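Local coordinates for uncharacterized protein Atu1656 (Agrobacterium tumefaciens, PDB 2OJH) that is of unknown function but belongs to the TolB family and folds as a six-bladed beta-propeller, at residues A[226-238]-A[249-262]. Numbering follows the deposited sequence.
Sequences PSGDKVVFVSYDA and VRVQLMDMDGGNVE
Phe233 and Met254 both set CG between their backbone N and carbonyl carbon (chi1 65° and 66°), which leans the ring toward strand 249-255, onto Gln252 CB, and the selenomethionine chain toward strand 230-237, bringing SE to the ring. Gln252 lays CB over one face of the Phe233 ring in a CH-pi contact, 3.6 Å from Gln252 CB to the ring centroid. Obliquely to that ring, Met254 SE lies 3.6 Å from Phe233 CE1, a Met-aromatic contact, and Met254 CE reaches on to Val231 CG1 at 3.5 Å. On the other face, Val232 CG2 meets Val251 CG1, and Phe286 of strand 285-291 touches both; at the end of the pair Val234 CG1 meets Val249 CG2. Paired backbone bonds join Val231 to Met254, Phe233 to Gln252 and Ser235 to Arg250. These are the middle strands of a four-stranded propeller blade, flanked by 217-224 and 262-267. At the Lys230/Asp255 end, Lys230 NZ forms a salt bridge to Asp255 OD1 (2.8 Å), while Asn260 ND2 donates to Asp255 OD2. A water accepts from Lys230 NZ and donates to Glu262 OE2, whose carboxylate also pairs with Arg32; the two nearby carboxylates probably stabilise the ammonium charge, and both oxygens of Asp255 are engaged.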
loop_
_atom_site.group_PDB
_atom_site.type_symbol
_atom_site.label_atom_id
_atom_site.label_comp_id
_atom_site.label_asym_id
_atom_site.label_seq_id
_atom_site.Cartn_x
_atom_site.Cartn_y
_atom_site.Cartn_z
ATOM N N PRO A 226 -11.911 0.721 -4.933
ATOM C CA PRO A 226 -12.311 1.475 -6.136
ATOM C C PRO A 226 -13.828 1.651 -6.308
ATOM O O PRO A 226 -14.276 2.500 -7.110
ATOM C CB PRO A 226 -11.742 0.658 -7.292
ATOM C CG PRO A 226 -11.221 -0.591 -6.722
ATOM C CD PRO A 226 -11.106 -0.474 -5.253
ATOM N N SER A 227 -14.617 0.887 -5.559
ATOM C CA SER A 227 -16.055 0.955 -5.694
ATOM C C SER A 227 -16.655 2.039 -4.806
ATOM O O SER A 227 -17.858 2.332 -4.883
ATOM C CB SER A 227 -16.671 -0.414 -5.439
ATOM O OG SER A 227 -16.277 -1.312 -6.465
ATOM N N GLY A 228 -15.809 2.622 -3.959
ATOM C CA GLY A 228 -16.157 3.814 -3.196
ATOM C C GLY A 228 -17.034 3.637 -1.991
ATOM O O GLY A 228 -17.590 4.622 -1.489
ATOM N N ASP A 229 -17.150 2.412 -1.489
ATOM C CA ASP A 229 -18.005 2.181 -0.316
ATOM C C ASP A 229 -17.240 1.741 0.944
ATOM O O ASP A 229 -17.767 1.833 2.051
ATOM C CB ASP A 229 -19.159 1.183 -0.616
ATOM C CG ASP A 229 -18.665 -0.207 -1.075
ATOM O OD1 ASP A 229 -17.604 -0.295 -1.716
ATOM O OD2 ASP A 229 -19.359 -1.213 -0.788
ATOM N N LYS A 230 -16.014 1.248 0.765
ATOM C CA LYS A 230 -15.304 0.552 1.847
ATOM C C LYS A 230 -13.830 0.894 1.868
ATOM O O LYS A 230 -13.212 1.221 0.839
ATOM C CB LYS A 230 -15.442 -0.984 1.694
ATOM C CG LYS A 230 -16.851 -1.589 1.871
ATOM C CD LYS A 230 -17.344 -1.440 3.298
ATOM C CE LYS A 230 -18.698 -2.136 3.490
ATOM N NZ LYS A 230 -19.372 -1.777 4.784
ATOM N N VAL A 231 -13.268 0.793 3.067
ATOM C CA VAL A 231 -11.830 0.893 3.290
ATOM C C VAL A 231 -11.389 -0.361 4.055
ATOM O O VAL A 231 -11.967 -0.681 5.117
ATOM C CB VAL A 231 -11.508 2.157 4.171
ATOM C CG1 VAL A 231 -10.029 2.189 4.592
ATOM C CG2 VAL A 231 -11.916 3.459 3.423
ATOM N N VAL A 232 -10.340 -1.017 3.550
ATOM C CA VAL A 232 -9.712 -2.155 4.251
ATOM C C VAL A 232 -8.416 -1.645 4.919
ATOM O O VAL A 232 -7.763 -0.721 4.415
ATOM C CB VAL A 232 -9.434 -3.354 3.252
ATOM C CG1 VAL A 232 -8.363 -2.995 2.254
ATOM C CG2 VAL A 232 -9.054 -4.639 3.987
ATOM N N PHE A 233 -8.040 -2.233 6.047
ATOM C CA PHE A 233 -6.869 -1.771 6.775
ATOM C C PHE A 233 -6.509 -2.847 7.792
ATOM O O PHE A 233 -7.246 -3.823 7.937
ATOM C CB PHE A 233 -7.087 -0.379 7.421
ATOM C CG PHE A 233 -8.147 -0.345 8.512
ATOM C CD1 PHE A 233 -9.481 -0.229 8.179
ATOM C CD2 PHE A 233 -7.791 -0.346 9.855
ATOM C CE1 PHE A 233 -10.464 -0.168 9.178
ATOM C CE2 PHE A 233 -8.780 -0.315 10.868
ATOM C CZ PHE A 233 -10.094 -0.229 10.517
ATOM N N VAL A 234 -5.342 -2.715 8.417
ATOM C CA VAL A 234 -4.897 -3.665 9.442
ATOM C C VAL A 234 -4.901 -2.981 10.810
ATOM O O VAL A 234 -4.464 -1.843 10.912
ATOM C CB VAL A 234 -3.479 -4.131 9.162
ATOM C CG1 VAL A 234 -2.918 -4.967 10.317
ATOM C CG2 VAL A 234 -3.413 -4.933 7.846
ATOM N N SER A 235 -5.335 -3.686 11.854
ATOM C CA SER A 235 -5.267 -3.209 13.250
ATOM C C SER A 235 -4.283 -4.057 14.058
ATOM O O SER A 235 -4.471 -5.270 14.189
ATOM C CB SER A 235 -6.638 -3.291 13.934
ATOM O OG SER A 235 -7.472 -2.208 13.531
ATOM N N TYR A 236 -3.226 -3.429 14.578
ATOM C CA TYR A 236 -2.303 -4.099 15.485
ATOM C C TYR A 236 -2.818 -3.900 16.897
ATOM O O TYR A 236 -3.596 -2.983 17.120
ATOM C CB TYR A 236 -0.969 -3.411 15.445
ATOM C CG TYR A 236 -0.100 -3.662 14.236
ATOM C CD1 TYR A 236 0.847 -4.693 14.232
ATOM C CD2 TYR A 236 -0.188 -2.850 13.140
ATOM C CE1 TYR A 236 1.698 -4.892 13.121
ATOM C CE2 TYR A 236 0.647 -3.050 12.028
ATOM C CZ TYR A 236 1.593 -4.079 12.046
ATOM O OH TYR A 236 2.459 -4.275 10.946
ATOM N N ASP A 237 -2.371 -4.708 17.858
ATOM C CA ASP A 237 -2.618 -4.370 19.258
ATOM C C ASP A 237 -2.042 -2.980 19.581
ATOM O O ASP A 237 -1.088 -2.513 18.941
ATOM C CB ASP A 237 -2.068 -5.438 20.218
ATOM C CG ASP A 237 -2.723 -6.815 20.026
ATOM O OD1 ASP A 237 -3.783 -6.936 19.350
ATOM O OD2 ASP A 237 -2.151 -7.797 20.554
ATOM N N ALA A 238 -2.683 -2.315 20.526
ATOM C CA ALA A 238 -2.358 -0.950 20.953
ATOM C C ALA A 238 -0.939 -0.818 21.493
ATOM O O ALA A 238 -0.269 0.185 21.234
ATOM C CB ALA A 238 -3.353 -0.506 22.030
ATOM N N VAL A 249 -2.473 -9.964 14.033
ATOM C CA VAL A 249 -3.220 -8.740 13.681
ATOM C C VAL A 249 -4.678 -9.046 13.236
ATOM O O VAL A 249 -5.102 -10.205 13.253
ATOM C CB VAL A 249 -2.488 -7.852 12.636
ATOM C CG1 VAL A 249 -1.087 -7.466 13.137
ATOM C CG2 VAL A 249 -2.415 -8.521 11.241
ATOM N N ARG A 250 -5.428 -7.990 12.903
ATOM C CA ARG A 250 -6.802 -8.091 12.420
ATOM C C ARG A 250 -6.874 -7.350 11.096
ATOM O O ARG A 250 -6.372 -6.241 11.003
ATOM C CB ARG A 250 -7.768 -7.427 13.404
ATOM C CG ARG A 250 -7.834 -8.058 14.793
ATOM C CD ARG A 250 -8.602 -7.165 15.778
ATOM N NE ARG A 250 -9.090 -7.893 16.952
ATOM C CZ ARG A 250 -8.388 -8.122 18.063
ATOM N NH1 ARG A 250 -7.133 -7.698 18.176
ATOM N NH2 ARG A 250 -8.945 -8.789 19.069
ATOM N N VAL A 251 -7.472 -7.963 10.077
ATOM C CA VAL A 251 -7.754 -7.275 8.825
ATOM C C VAL A 251 -9.183 -6.742 9.000
ATOM O O VAL A 251 -10.123 -7.512 9.247
ATOM C CB VAL A 251 -7.587 -8.199 7.599
ATOM C CG1 VAL A 251 -8.031 -7.509 6.299
ATOM C CG2 VAL A 251 -6.118 -8.662 7.477
ATOM N N GLN A 252 -9.312 -5.418 8.912
ATOM C CA GLN A 252 -10.541 -4.734 9.200
ATOM C C GLN A 252 -11.132 -4.130 7.955
ATOM O O GLN A 252 -10.421 -3.860 6.985
ATOM C CB GLN A 252 -10.290 -3.578 10.172
ATOM C CG GLN A 252 -9.556 -3.935 11.426
ATOM C CD GLN A 252 -10.452 -4.591 12.418
ATOM O OE1 GLN A 252 -10.528 -5.804 12.462
ATOM N NE2 GLN A 252 -11.173 -3.798 13.201
ATOM N N LEU A 253 -12.437 -3.875 8.019
ATOM C CA LEU A 253 -13.145 -3.190 6.951
ATOM C C LEU A 253 -14.109 -2.201 7.594
ATOM O O LEU A 253 -14.671 -2.475 8.678
ATOM C CB LEU A 253 -13.926 -4.194 6.087
ATOM C CG LEU A 253 -14.439 -3.757 4.704
ATOM C CD1 LEU A 253 -13.316 -3.667 3.738
ATOM C CD2 LEU A 253 -15.512 -4.732 4.133
HETATM N N MSE A 254 -14.284 -1.058 6.932
HETATM C CA MSE A 254 -15.261 -0.048 7.353
HETATM C C MSE A 254 -15.792 0.760 6.166
HETATM O O MSE A 254 -15.217 0.728 5.074
HETATM C CB MSE A 254 -14.596 0.909 8.332
HETATM C CG MSE A 254 -13.499 1.723 7.664
HETATM SE SE MSE A 254 -12.489 2.778 8.956
HETATM C CE MSE A 254 -11.038 3.328 7.782
ATOM N N ASP A 255 -16.871 1.506 6.408
ATOM C CA ASP A 255 -17.427 2.459 5.429
ATOM C C ASP A 255 -16.433 3.614 5.201
ATOM O O ASP A 255 -15.562 3.862 6.052
ATOM C CB ASP A 255 -18.774 3.017 5.936
ATOM C CG ASP A 255 -19.863 1.939 6.078
ATOM O OD1 ASP A 255 -19.759 0.877 5.430
ATOM O OD2 ASP A 255 -20.844 2.153 6.837
HETATM N N MSE A 256 -16.548 4.319 4.067
HETATM C CA MSE A 256 -15.715 5.514 3.806
HETATM C C MSE A 256 -15.659 6.530 4.958
HETATM O O MSE A 256 -14.641 7.195 5.158
HETATM C CB MSE A 256 -16.196 6.276 2.580
HETATM C CG MSE A 256 -16.130 5.539 1.303
HETATM SE SE MSE A 256 -14.358 4.870 0.874
HETATM C CE MSE A 256 -13.449 6.483 0.477
ATOM N N ASP A 257 -16.761 6.678 5.693
ATOM C CA ASP A 257 -16.835 7.695 6.740
ATOM C C ASP A 257 -16.424 7.114 8.079
ATOM O O ASP A 257 -16.546 7.773 9.118
ATOM C CB ASP A 257 -18.246 8.321 6.822
ATOM C CG ASP A 257 -19.313 7.331 7.271
ATOM O OD1 ASP A 257 -19.047 6.116 7.296
ATOM O OD2 ASP A 257 -20.435 7.772 7.606
ATOM N N GLY A 258 -15.956 5.871 8.058
ATOM C CA GLY A 258 -15.441 5.228 9.248
ATOM C C GLY A 258 -16.492 4.424 9.986
ATOM O O GLY A 258 -16.200 3.785 10.995
ATOM N N GLY A 259 -17.723 4.453 9.491
ATOM C CA GLY A 259 -18.813 3.700 10.107
ATOM C C GLY A 259 -18.671 2.212 9.853
ATOM O O GLY A 259 -17.921 1.787 8.936
ATOM N N ASN A 260 -19.355 1.429 10.687
ATOM C CA ASN A 260 -19.462 -0.041 10.553
ATOM C C ASN A 260 -18.122 -0.763 10.447
ATOM O O ASN A 260 -17.888 -1.543 9.514
ATOM C CB ASN A 260 -20.362 -0.414 9.368
ATOM C CG ASN A 260 -21.816 -0.019 9.599
ATOM O OD1 ASN A 260 -22.460 -0.497 10.544
ATOM N ND2 ASN A 260 -22.338 0.867 8.746
ATOM N N VAL A 261 -17.239 -0.498 11.407
ATOM C CA VAL A 261 -15.942 -1.173 11.423
ATOM C C VAL A 261 -16.191 -2.641 11.768
ATOM O O VAL A 261 -16.942 -2.957 12.699
ATOM C CB VAL A 261 -14.979 -0.553 12.447
ATOM C CG1 VAL A 261 -13.624 -1.239 12.375
ATOM C CG2 VAL A 261 -14.814 0.936 12.178
ATOM N N GLU A 262 -15.591 -3.539 11.001
ATOM C CA GLU A 262 -15.701 -4.959 11.301
ATOM C C GLU A 262 -14.362 -5.645 11.095
ATOM O O GLU A 262 -13.529 -5.166 10.323
ATOM C CB GLU A 262 -16.787 -5.617 10.443
ATOM C CG GLU A 262 -16.525 -5.572 8.931
ATOM C CD GLU A 262 -17.730 -6.047 8.131
ATOM O OE1 GLU A 262 -18.191 -7.187 8.380
ATOM O OE2 GLU A 262 -18.230 -5.281 7.277
HETATM O O HOH W 1 -19.336 4.214 2.633
HETATM O O HOH W 2 -17.634 -2.766 6.897
HETATM O O HOH W 3 -9.919 -1.267 14.322
#